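Local coordinates for prenyltransference for protein (Lavandula lanata, PDB 5HC8), which catalyses, as a head-to-middle prenyltransferase of the cis-prenyltransferase type, the condensation of two dimethylallyl diphosphate molecules into lavandulyl diphosphate, at residues G22-A27 / K74-F79; H38-N43 / L219-G224; S66-N71 / L200-L205. All coordinates share one frame; numbering follows the deposited sequence.

Contact 1 of 3, residues G22-A27 / K74-F79; sequences GHRKWA and KMEVDF. With PIS (trihydrogen thiodiphosphate), chain C; 61G (2-methylbuta-1,3-diene), chain D.
Arg24 reaches out of the first turn of helix 23-30 to Glu76 on helix 74-89, and the salt bridge between them lies beside the diphosphate site of a cis-prenyltransferase fold. The two backbones stay well apart, with 10.9 Å between CA of Arg24 and CA of Glu76, so the long side chains do all the touching. CB of Arg24 lies against O3 and O1 of the thiodiphosphate. CG stands anti to the backbone N (chi1 167°) and CD follows in extension; then the chain folds back at chi3, near -2°, which swings NE round to O5 of the ligand in a weak hydrogen bond. Beyond CZ the guanidinium turns its edge to the carboxylate. NH2 donates to Glu76 OE2 over 3.1 Å, within the guanidinium plane and onto the syn lone pair, while NH1 makes a weaker bond to Glu76 OE1. The pairing is two-pronged but not flat, as the planes are 37° apart. Glu76 OE2 also takes a salt bridge from Arg72, which itself hydrogen-bonds the thiodiphosphate, so one carboxylate holds two arginines beside the anion and would be expected to temper their charge.

Behind Arg24, the helix start receives the diphosphate as an anion-binding N-terminus. Gly22 N donates to O2 of the thiodiphosphate and Arg24 N to its O1. Lys25 N donates to O3 of the same group at 2.8 Å. Gly22 sits at the N-cap with a positive phi, a backbone shape that suits a residue without a side chain. O4 is gripped twice by His23: its backbone N donates at 2.9 Å, and ND1 approaches with the oxygen in the ring plane, 2.7 Å away.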
loop_
_atom_site.group_PDB
_atom_site.type_symbol
_atom_site.label_atom_id
_atom_site.label_comp_id
_atom_site.label_asym_id
_atom_site.label_seq_id
_atom_site.Cartn_x
_atom_site.Cartn_y
_atom_site.Cartn_z
ATOM N N GLY A 22 5.549 2.420 -18.315
ATOM C CA GLY A 22 4.954 2.634 -19.637
ATOM C C GLY A 22 6.017 2.868 -20.706
ATOM O O GLY A 22 5.703 3.241 -21.825
ATOM N N HIS A 23 7.272 2.628 -20.384
ATOM C CA HIS A 23 8.370 2.912 -21.345
ATOM C C HIS A 23 8.380 2.002 -22.554
ATOM O O HIS A 23 8.634 2.445 -23.642
ATOM C CB HIS A 23 9.731 2.822 -20.669
ATOM C CG HIS A 23 9.918 3.790 -19.544
ATOM N ND1 HIS A 23 9.544 3.506 -18.245
ATOM C CD2 HIS A 23 10.484 5.010 -19.504
ATOM C CE1 HIS A 23 9.875 4.523 -17.467
ATOM N NE2 HIS A 23 10.449 5.444 -18.209
ATOM N N ARG A 24 8.195 0.718 -22.375
ATOM C CA ARG A 24 8.092 -0.187 -23.518
ATOM C C ARG A 24 6.811 0.016 -24.344
ATOM O O ARG A 24 6.868 0.021 -25.568
ATOM C CB ARG A 24 8.231 -1.615 -23.011
ATOM C CG ARG A 24 7.847 -2.744 -24.003
ATOM C CD ARG A 24 7.993 -4.117 -23.347
ATOM N NE ARG A 24 8.498 -3.944 -21.970
ATOM C CZ ARG A 24 9.776 -3.938 -21.576
ATOM N NH1 ARG A 24 10.770 -4.183 -22.443
ATOM N NH2 ARG A 24 10.036 -3.724 -20.283
ATOM N N LYS A 25 5.663 0.193 -23.708
ATOM C CA LYS A 25 4.428 0.574 -24.420
ATOM C C LYS A 25 4.657 1.813 -25.280
ATOM O O LYS A 25 4.243 1.874 -26.439
ATOM C CB LYS A 25 3.255 0.833 -23.462
ATOM C CG LYS A 25 2.770 -0.402 -22.686
ATOM C CD LYS A 25 1.661 -0.067 -21.692
ATOM C CE LYS A 25 1.249 -1.275 -20.830
ATOM N NZ LYS A 25 0.666 -0.860 -19.501
ATOM N N TRP A 26 5.343 2.801 -24.719
ATOM C CA TRP A 26 5.635 4.033 -25.431
ATOM C C TRP A 26 6.544 3.737 -26.628
ATOM O O TRP A 26 6.323 4.241 -27.698
ATOM C CB TRP A 26 6.346 5.015 -24.511
ATOM C CG TRP A 26 6.616 6.383 -25.129
ATOM C CD1 TRP A 26 5.786 7.430 -25.143
ATOM C CD2 TRP A 26 7.810 6.803 -25.808
ATOM N NE1 TRP A 26 6.358 8.504 -25.749
ATOM C CE2 TRP A 26 7.612 8.158 -26.172
ATOM C CE3 TRP A 26 9.040 6.188 -26.105
ATOM C CZ2 TRP A 26 8.583 8.908 -26.829
ATOM C CZ3 TRP A 26 10.032 6.957 -26.742
ATOM C CH2 TRP A 26 9.790 8.307 -27.087
ATOM N N ALA A 27 7.584 2.955 -26.400
ATOM C CA ALA A 27 8.474 2.609 -27.514
ATOM C C ALA A 27 7.685 1.893 -28.614
ATOM O O ALA A 27 7.718 2.312 -29.769
ATOM C CB ALA A 27 9.602 1.754 -27.031
ATOM N N LYS A 74 19.189 -9.392 -19.323
ATOM C CA LYS A 74 20.406 -8.820 -18.880
ATOM C C LYS A 74 20.726 -7.558 -19.568
ATOM O O LYS A 74 21.226 -6.557 -18.977
ATOM C CB LYS A 74 21.556 -9.780 -19.042
ATOM C CG LYS A 74 22.827 -9.205 -18.427
ATOM C CD LYS A 74 23.752 -10.272 -17.832
ATOM C CE LYS A 74 24.840 -10.673 -18.804
ATOM N NZ LYS A 74 25.843 -9.590 -18.967
ATOM N N MET A 75 20.461 -7.510 -20.855
ATOM C CA MET A 75 20.868 -6.318 -21.551
ATOM C C MET A 75 19.971 -5.099 -21.200
ATOM O O MET A 75 20.476 -3.987 -21.136
ATOM C CB MET A 75 20.960 -6.549 -23.037
ATOM C CG MET A 75 19.666 -6.912 -23.701
ATOM S SD MET A 75 19.462 -5.787 -25.090
ATOM C CE MET A 75 18.635 -4.469 -24.229
ATOM N N GLU A 76 18.681 -5.332 -20.980
ATOM C CA GLU A 76 17.748 -4.248 -20.585
ATOM C C GLU A 76 18.191 -3.658 -19.240
ATOM O O GLU A 76 18.264 -2.436 -19.092
ATOM C CB GLU A 76 16.334 -4.771 -20.475
ATOM C CG GLU A 76 15.369 -3.644 -20.086
ATOM C CD GLU A 76 13.937 -4.005 -20.277
ATOM O OE1 GLU A 76 13.710 -4.893 -21.104
ATOM O OE2 GLU A 76 13.023 -3.371 -19.654
ATOM N N VAL A 77 18.421 -4.533 -18.276
ATOM C CA VAL A 77 18.853 -4.105 -16.981
ATOM C C VAL A 77 20.203 -3.329 -17.071
ATOM O O VAL A 77 20.405 -2.308 -16.376
ATOM C CB VAL A 77 18.952 -5.310 -16.000
ATOM C CG1 VAL A 77 19.630 -4.910 -14.715
ATOM C CG2 VAL A 77 17.599 -5.952 -15.743
ATOM N N ASP A 78 21.139 -3.774 -17.918
ATOM C CA ASP A 78 22.461 -3.145 -17.972
ATOM C C ASP A 78 22.359 -1.788 -18.614
ATOM O O ASP A 78 22.980 -0.826 -18.159
ATOM C CB ASP A 78 23.551 -4.009 -18.683
ATOM C CG ASP A 78 23.831 -5.350 -17.962
ATOM O OD1 ASP A 78 23.489 -5.555 -16.753
ATOM O OD2 ASP A 78 24.382 -6.251 -18.631
ATOM N N PHE A 79 21.505 -1.671 -19.612
ATOM C CA PHE A 79 21.273 -0.365 -20.180
ATOM C C PHE A 79 20.659 0.629 -19.174
ATOM O O PHE A 79 21.065 1.772 -19.088
ATOM C CB PHE A 79 20.347 -0.479 -21.366
ATOM C CG PHE A 79 20.250 0.788 -22.141
ATOM C CD1 PHE A 79 21.304 1.204 -22.930
ATOM C CD2 PHE A 79 19.129 1.609 -22.042
ATOM C CE1 PHE A 79 21.236 2.391 -23.655
ATOM C CE2 PHE A 79 19.056 2.799 -22.771
ATOM C CZ PHE A 79 20.118 3.192 -23.579
HETATM P P1 PIS C . 6.267 -1.097 -19.711
HETATM O O1 PIS C . 7.827 -0.793 -19.484
HETATM P P2 PIS C . 8.588 -0.270 -18.189
HETATM S S1 PIS C . 7.961 -1.229 -17.005
HETATM O O2 PIS C . 5.401 -0.825 -18.463
HETATM O O3 PIS C . 5.788 -0.273 -20.905
HETATM O O4 PIS C . 8.158 1.150 -18.062
HETATM O O5 PIS C . 6.222 -2.642 -19.940
HETATM O O6 PIS C . 10.142 -0.542 -18.469
HETATM C CAC 61G D . 12.048 -0.098 -14.257
HETATM C CAE 61G D . 12.233 1.113 -15.206
HETATM C CAB 61G D . 13.260 2.206 -15.077
HETATM C CAD 61G D . 11.232 1.308 -16.193
HETATM C CAA 61G D . 10.274 0.260 -16.237
#

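Contact 2 of 3, residues H38-N43 / L219-G224. With PIS (trihydrogen thiodiphosphate), chain C.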
loop_
_atom_site.group_PDB
_atom_site.type_symbol
_atom_site.label_atom_id
_atom_site.label_comp_id
_atom_site.label_asym_id
_atom_site.label_seq_id
_atom_site.Cartn_x
_atom_site.Cartn_y
_atom_site.Cartn_z
ATOM N N HIS A 38 13.317 4.105 -22.394
ATOM C CA HIS A 38 13.967 4.391 -21.120
ATOM C C HIS A 38 14.803 5.646 -21.068
ATOM O O HIS A 38 14.814 6.337 -20.047
ATOM C CB HIS A 38 14.813 3.227 -20.701
ATOM C CG HIS A 38 14.018 2.028 -20.347
ATOM N ND1 HIS A 38 14.445 0.748 -20.611
ATOM C CD2 HIS A 38 12.818 1.912 -19.727
ATOM C CE1 HIS A 38 13.538 -0.108 -20.155
ATOM N NE2 HIS A 38 12.547 0.575 -19.603
ATOM N N GLN A 39 15.541 5.958 -22.137
ATOM C CA GLN A 39 16.397 7.110 -22.118
ATOM C C GLN A 39 15.547 8.375 -22.166
ATOM O O GLN A 39 15.905 9.376 -21.532
ATOM C CB GLN A 39 17.386 7.101 -23.329
ATOM C CG GLN A 39 18.310 8.278 -23.358
ATOM C CD GLN A 39 19.248 8.304 -22.189
ATOM O OE1 GLN A 39 20.238 7.571 -22.160
ATOM N NE2 GLN A 39 18.955 9.151 -21.204
ATOM N N THR A 40 14.449 8.330 -22.914
ATOM C CA THR A 40 13.581 9.518 -23.036
ATOM C C THR A 40 12.829 9.754 -21.708
ATOM O O THR A 40 12.626 10.897 -21.266
ATOM C CB THR A 40 12.725 9.616 -24.350
ATOM O OG1 THR A 40 11.332 9.759 -24.126
ATOM C CG2 THR A 40 12.978 8.595 -25.338
ATOM N N GLY A 41 12.513 8.663 -21.032
ATOM C CA GLY A 41 12.008 8.766 -19.683
ATOM C C GLY A 41 12.970 9.426 -18.745
ATOM O O GLY A 41 12.589 10.367 -18.058
ATOM N N VAL A 42 14.231 8.976 -18.717
ATOM C CA VAL A 42 15.151 9.463 -17.742
ATOM C C VAL A 42 15.462 10.928 -18.002
ATOM O O VAL A 42 15.645 11.697 -17.053
ATOM C CB VAL A 42 16.429 8.623 -17.639
ATOM C CG1 VAL A 42 17.337 9.146 -16.525
ATOM C CG2 VAL A 42 16.057 7.191 -17.314
ATOM N N ASN A 43 15.430 11.319 -19.276
ATOM C CA ASN A 43 15.587 12.741 -19.632
ATOM C C ASN A 43 14.520 13.661 -19.083
ATOM O O ASN A 43 14.771 14.835 -18.959
ATOM C CB ASN A 43 15.662 12.926 -21.145
ATOM C CG ASN A 43 16.967 12.390 -21.742
ATOM O OD1 ASN A 43 17.961 12.142 -21.044
ATOM N ND2 ASN A 43 16.954 12.188 -23.037
ATOM N N LEU A 219 2.036 7.747 -20.455
ATOM C CA LEU A 219 3.188 6.878 -20.437
ATOM C C LEU A 219 4.392 7.723 -20.016
ATOM O O LEU A 219 4.517 8.904 -20.378
ATOM C CB LEU A 219 3.393 6.214 -21.819
ATOM C CG LEU A 219 2.220 5.410 -22.402
ATOM C CD1 LEU A 219 2.681 4.843 -23.739
ATOM C CD2 LEU A 219 1.713 4.320 -21.452
ATOM N N PHE A 220 5.257 7.177 -19.184
ATOM C CA PHE A 220 6.188 8.075 -18.533
ATOM C C PHE A 220 7.099 8.874 -19.520
ATOM O O PHE A 220 7.497 9.996 -19.192
ATOM C CB PHE A 220 7.072 7.431 -17.534
ATOM C CG PHE A 220 7.790 8.457 -16.664
ATOM C CD1 PHE A 220 7.109 9.104 -15.650
ATOM C CD2 PHE A 220 9.096 8.789 -16.888
ATOM C CE1 PHE A 220 7.717 10.079 -14.899
ATOM C CE2 PHE A 220 9.722 9.727 -16.101
ATOM C CZ PHE A 220 9.028 10.372 -15.110
ATOM N N PRO A 221 7.492 8.285 -20.672
ATOM C CA PRO A 221 8.256 9.159 -21.569
ATOM C C PRO A 221 7.511 10.452 -21.989
ATOM O O PRO A 221 8.167 11.422 -22.404
ATOM C CB PRO A 221 8.524 8.257 -22.773
ATOM C CG PRO A 221 8.646 6.925 -22.198
ATOM C CD PRO A 221 7.495 6.908 -21.151
ATOM N N ASP A 222 6.180 10.452 -21.921
ATOM C CA ASP A 222 5.354 11.656 -22.217
ATOM C C ASP A 222 5.094 12.546 -20.994
ATOM O O ASP A 222 4.458 13.593 -21.114
ATOM C CB ASP A 222 4.008 11.246 -22.850
ATOM C CG ASP A 222 4.168 10.626 -24.220
ATOM O OD1 ASP A 222 5.103 11.052 -24.937
ATOM O OD2 ASP A 222 3.408 9.676 -24.535
ATOM N N PHE A 223 5.626 12.156 -19.836
ATOM C CA PHE A 223 5.272 12.757 -18.570
ATOM C C PHE A 223 6.197 13.919 -18.307
ATOM O O PHE A 223 7.390 13.758 -18.245
ATOM C CB PHE A 223 5.464 11.731 -17.442
ATOM C CG PHE A 223 4.928 12.164 -16.127
ATOM C CD1 PHE A 223 5.684 12.982 -15.300
ATOM C CD2 PHE A 223 3.677 11.753 -15.683
ATOM C CE1 PHE A 223 5.230 13.388 -14.042
ATOM C CE2 PHE A 223 3.222 12.174 -14.432
ATOM C CZ PHE A 223 3.996 12.994 -13.623
ATOM N N GLY A 224 5.637 15.095 -18.149
ATOM C CA GLY A 224 6.449 16.272 -17.901
ATOM C C GLY A 224 6.004 17.094 -16.751
ATOM O O GLY A 224 5.216 16.645 -15.876
HETATM P P1 PIS C . 6.267 -1.097 -19.711
HETATM O O1 PIS C . 7.827 -0.793 -19.484
HETATM P P2 PIS C . 8.588 -0.270 -18.189
HETATM S S1 PIS C . 7.961 -1.229 -17.005
HETATM O O2 PIS C . 5.401 -0.825 -18.463
HETATM O O3 PIS C . 5.788 -0.273 -20.905
HETATM O O4 PIS C . 8.158 1.150 -18.062
HETATM O O5 PIS C . 6.222 -2.642 -19.940
HETATM O O6 PIS C . 10.142 -0.542 -18.469
#
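Pro221 and Phe220 press on the backbone of helix 34-54 at Gly41, where the chain after strand 212-215 makes a short 3-10 turn against the helix. The nearest pair of CA atoms, those of Gly41 and Pro221, is 4.2 Å apart, so helix and turn are in direct backbone contact. Phe220 comes in by its ring edge: CE2 stops 3.5 Å from the carbonyl O of Gly41, with that oxygen near the ring plane. Its CG lies anti to the backbone N (chi1 -167°), which carries the ring alongside the helix, where it also meets Ile48, about two turns further along helix 34-54. Pro221 is turned differently, crossing the Thr40 side chain at about a right angle, so that its CB packs 3.5 Å from Thr40 OG1. Trp26 of helix 23-30 covers both Thr40 and Pro221, and Trp26 NE1 donates to Asp222 OD1, fastening the same turn from another direction.

His38, one helical turn before Val42, points its CB away from the 3-10 turn and serves the active site instead. Its NE2 donates to O6 of the thiodiphosphate over 2.9 Å at 176°, with the oxygen in the ring plane. The ring also meets that of His23, their planes at about 55°.

No hydrogen bond links 38-43 to 219-224. What joins them is van der Waals packing, with the carbonyl of Gly41 facing an aromatic edge whose slightly positive hydrogens should suit an oxygen, while His38 of the same helix directs its NE2-H to the thiodiphosphate.

Contact 3 of 3, residues S66-N71 / L200-L205. With ISY (3-methylbut-3-enylsulfanyl(phosphonooxy)phosphinic acid), chain F.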
loop_
_atom_site.group_PDB
_atom_site.type_symbol
_atom_site.label_atom_id
_atom_site.label_comp_id
_atom_site.label_asym_id
_atom_site.label_seq_id
_atom_site.Cartn_x
_atom_site.Cartn_y
_atom_site.Cartn_z
ATOM N N SER A 66 13.058 -1.772 -9.165
ATOM C CA SER A 66 12.649 -2.735 -8.157
ATOM C C SER A 66 13.495 -4.009 -8.151
ATOM O O SER A 66 14.188 -4.289 -9.145
ATOM C CB SER A 66 11.167 -3.162 -8.371
ATOM O OG SER A 66 11.016 -4.040 -9.475
ATOM N N PRO A 67 13.391 -4.814 -7.066
ATOM C CA PRO A 67 14.113 -6.110 -7.113
ATOM C C PRO A 67 13.583 -6.991 -8.227
ATOM O O PRO A 67 14.365 -7.645 -8.921
ATOM C CB PRO A 67 13.807 -6.750 -5.764
ATOM C CG PRO A 67 13.587 -5.547 -4.858
ATOM C CD PRO A 67 12.829 -4.556 -5.738
ATOM N N GLN A 68 12.265 -7.003 -8.377
ATOM C CA GLN A 68 11.627 -7.729 -9.472
ATOM C C GLN A 68 12.167 -7.424 -10.861
ATOM O O GLN A 68 12.294 -8.328 -11.716
ATOM C CB GLN A 68 10.105 -7.478 -9.427
ATOM C CG GLN A 68 9.350 -8.137 -8.250
ATOM C CD GLN A 68 9.650 -7.544 -6.848
ATOM O OE1 GLN A 68 9.936 -6.341 -6.704
ATOM N NE2 GLN A 68 9.673 -8.425 -5.816
ATOM N N ASN A 69 12.494 -6.158 -11.109
ATOM C CA ASN A 69 13.073 -5.748 -12.338
ATOM C C ASN A 69 14.373 -6.477 -12.715
ATOM O O ASN A 69 14.751 -6.457 -13.890
ATOM C CB ASN A 69 13.431 -4.263 -12.333
ATOM C CG ASN A 69 12.220 -3.304 -12.405
ATOM O OD1 ASN A 69 12.339 -2.098 -12.043
ATOM N ND2 ASN A 69 11.109 -3.777 -12.935
ATOM N N PHE A 70 15.088 -7.023 -11.744
ATOM C CA PHE A 70 16.325 -7.791 -12.044
ATOM C C PHE A 70 16.059 -9.088 -12.854
ATOM O O PHE A 70 16.997 -9.695 -13.350
ATOM C CB PHE A 70 17.120 -8.109 -10.765
ATOM C CG PHE A 70 17.875 -6.937 -10.242
ATOM C CD1 PHE A 70 19.112 -6.615 -10.768
ATOM C CD2 PHE A 70 17.316 -6.084 -9.294
ATOM C CE1 PHE A 70 19.806 -5.515 -10.323
ATOM C CE2 PHE A 70 18.015 -4.981 -8.822
ATOM C CZ PHE A 70 19.269 -4.705 -9.319
ATOM N N ASN A 71 14.798 -9.491 -12.952
ATOM C CA ASN A 71 14.354 -10.651 -13.719
ATOM C C ASN A 71 14.055 -10.330 -15.146
ATOM O O ASN A 71 13.558 -11.193 -15.897
ATOM C CB ASN A 71 13.124 -11.272 -13.069
ATOM C CG ASN A 71 13.471 -12.075 -11.837
ATOM O OD1 ASN A 71 14.614 -12.463 -11.647
ATOM N ND2 ASN A 71 12.472 -12.333 -10.988
ATOM N N LEU A 200 0.863 -1.023 -6.726
ATOM C CA LEU A 200 2.112 -0.551 -6.133
ATOM C C LEU A 200 3.315 -1.257 -6.677
ATOM O O LEU A 200 4.431 -0.697 -6.629
ATOM C CB LEU A 200 2.027 -0.709 -4.603
ATOM C CG LEU A 200 0.828 0.024 -3.967
ATOM C CD1 LEU A 200 0.795 -0.343 -2.478
ATOM C CD2 LEU A 200 0.945 1.535 -4.130
ATOM N N SER A 201 3.139 -2.481 -7.190
ATOM C CA SER A 201 4.294 -3.221 -7.724
ATOM C C SER A 201 5.512 -3.341 -6.806
ATOM O O SER A 201 6.658 -3.379 -7.254
ATOM C CB SER A 201 4.736 -2.682 -9.093
ATOM O OG SER A 201 3.616 -2.587 -9.949
ATOM N N ASN A 202 5.247 -3.415 -5.512
ATOM C CA ASN A 202 6.229 -3.623 -4.465
ATOM C C ASN A 202 7.117 -2.392 -4.279
ATOM O O ASN A 202 8.317 -2.463 -3.926
ATOM C CB ASN A 202 6.974 -4.976 -4.597
ATOM C CG ASN A 202 7.845 -5.257 -3.412
ATOM O OD1 ASN A 202 7.452 -5.041 -2.273
ATOM N ND2 ASN A 202 9.066 -5.677 -3.671
ATOM N N PHE A 203 6.509 -1.215 -4.512
ATOM C CA PHE A 203 7.098 0.022 -3.988
ATOM C C PHE A 203 6.903 0.101 -2.467
ATOM O O PHE A 203 6.676 -0.917 -1.765
ATOM C CB PHE A 203 6.522 1.230 -4.769
ATOM C CG PHE A 203 7.224 2.564 -4.574
ATOM C CD1 PHE A 203 8.619 2.710 -4.466
ATOM C CD2 PHE A 203 6.452 3.726 -4.622
ATOM C CE1 PHE A 203 9.217 3.924 -4.286
ATOM C CE2 PHE A 203 7.053 4.990 -4.461
ATOM C CZ PHE A 203 8.447 5.098 -4.329
ATOM N N PHE A 204 7.015 1.318 -1.910
ATOM C CA PHE A 204 6.655 1.504 -0.525
ATOM C C PHE A 204 5.383 0.797 -0.132
ATOM O O PHE A 204 4.343 0.828 -0.835
ATOM C CB PHE A 204 6.397 3.031 -0.206
ATOM C CG PHE A 204 7.566 3.964 -0.346
ATOM C CD1 PHE A 204 8.842 3.632 0.044
ATOM C CD2 PHE A 204 7.362 5.259 -0.838
ATOM C CE1 PHE A 204 9.882 4.510 -0.117
ATOM C CE2 PHE A 204 8.420 6.185 -0.969
ATOM C CZ PHE A 204 9.700 5.820 -0.584
ATOM N N LEU A 205 5.385 0.241 1.072
ATOM C CA LEU A 205 4.211 -0.365 1.640
ATOM C C LEU A 205 4.003 0.274 3.010
ATOM O O LEU A 205 2.994 0.908 3.213
ATOM C CB LEU A 205 4.371 -1.912 1.767
ATOM C CG LEU A 205 4.552 -2.608 0.391
ATOM C CD1 LEU A 205 4.825 -4.107 0.646
ATOM C CD2 LEU A 205 3.376 -2.453 -0.497
HETATM P P1 ISY F . 4.545 -4.160 -12.921
HETATM O O2 ISY F . 6.076 -3.623 -12.581
HETATM P P3 ISY F . 6.930 -2.531 -13.332
HETATM O O4 ISY F . 3.709 -3.061 -13.689
HETATM O O5 ISY F . 3.781 -4.679 -11.670
HETATM O O6 ISY F . 4.766 -5.349 -13.846
HETATM O O7 ISY F . 6.659 -2.557 -14.793
HETATM O O8 ISY F . 8.449 -2.673 -12.856
HETATM S S9 ISY F . 6.116 -0.677 -12.653
HETATM C C10 ISY F . 6.977 -0.490 -11.110
HETATM C C11 ISY F . 7.899 0.661 -11.422
HETATM C C12 ISY F . 9.360 0.620 -11.077
HETATM C C13 ISY F . 10.185 1.782 -11.394
HETATM C C14 ISY F . 10.016 -0.627 -10.613
#
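Gln68 and Asn202 join the loop after strand 59-65 to the loop before strand 212-215 through a single side-chain hydrogen bond, beside the pocket that holds the thio-analogue of a homoallylic diphosphate. Asn202 ND2 donates to Gln68 OE1 over 3.2 Å and nearly straight, at 176°. The acceptor lies in the plane of the Asn202 amide, yet the two amides stand 81° apart, and the donor arrives tilted 25° from the carbonyl plane of Gln68. Gln68 gets there by bending at chi2, which curls OE1 back toward the turn.

Each loop is firmly built in itself. Leu200 to Phe203 form a type I' turn, and Asn202 is also held at helix 144-160: OD1 accepts from Arg145 N, and ND2 has a second acceptor in Glu146 OE1. In the other loop Ser66 and Asn69 are tied to each other, Ser66 OG accepting from Asn69 N at 3.1 Å as an ST motif, and Asn69 OD1 from Ser66 N at 3.0 Å, with that N-H arriving above the carbonyl plane. By contrast, direct packing between the loops is sparse: Pro67 CD comes no nearer than 4.4 Å to Asn202 ND2. The second subunit partly closes this side, its Phe242 packing on Gln68.

The ligand bridges what the protein leaves thinly joined. Ser201 OG donates to O5 of the diphosphate at 2.7 Å and Asn69 ND2 to O8 at 2.9 Å, so neutral donors from both loops complement Arg193 and Arg199 in holding the anion.

All three contacts gather round one active site, built from helices and loops that follow strands of the parallel sheet. Contacts 1 and 2 are neighbours, their centres 12 Å apart, and both touch the thiodiphosphate; helices 23-30 and 34-54, consecutive in the chain, supply one segment to each. The centre of contact 3 lies about 15 Å from that of contact 1 and about 19 Å from that of contact 2, at the second diphosphate site; Val77 of contact 1 packs on the backbone of Asn69. Along the chain the segments of contact 1 alternate with those of each other contact, whereas contact 3 is nested inside the loop closed by contact 2. Distant parts of the sequence thus bring the two substrate sites together.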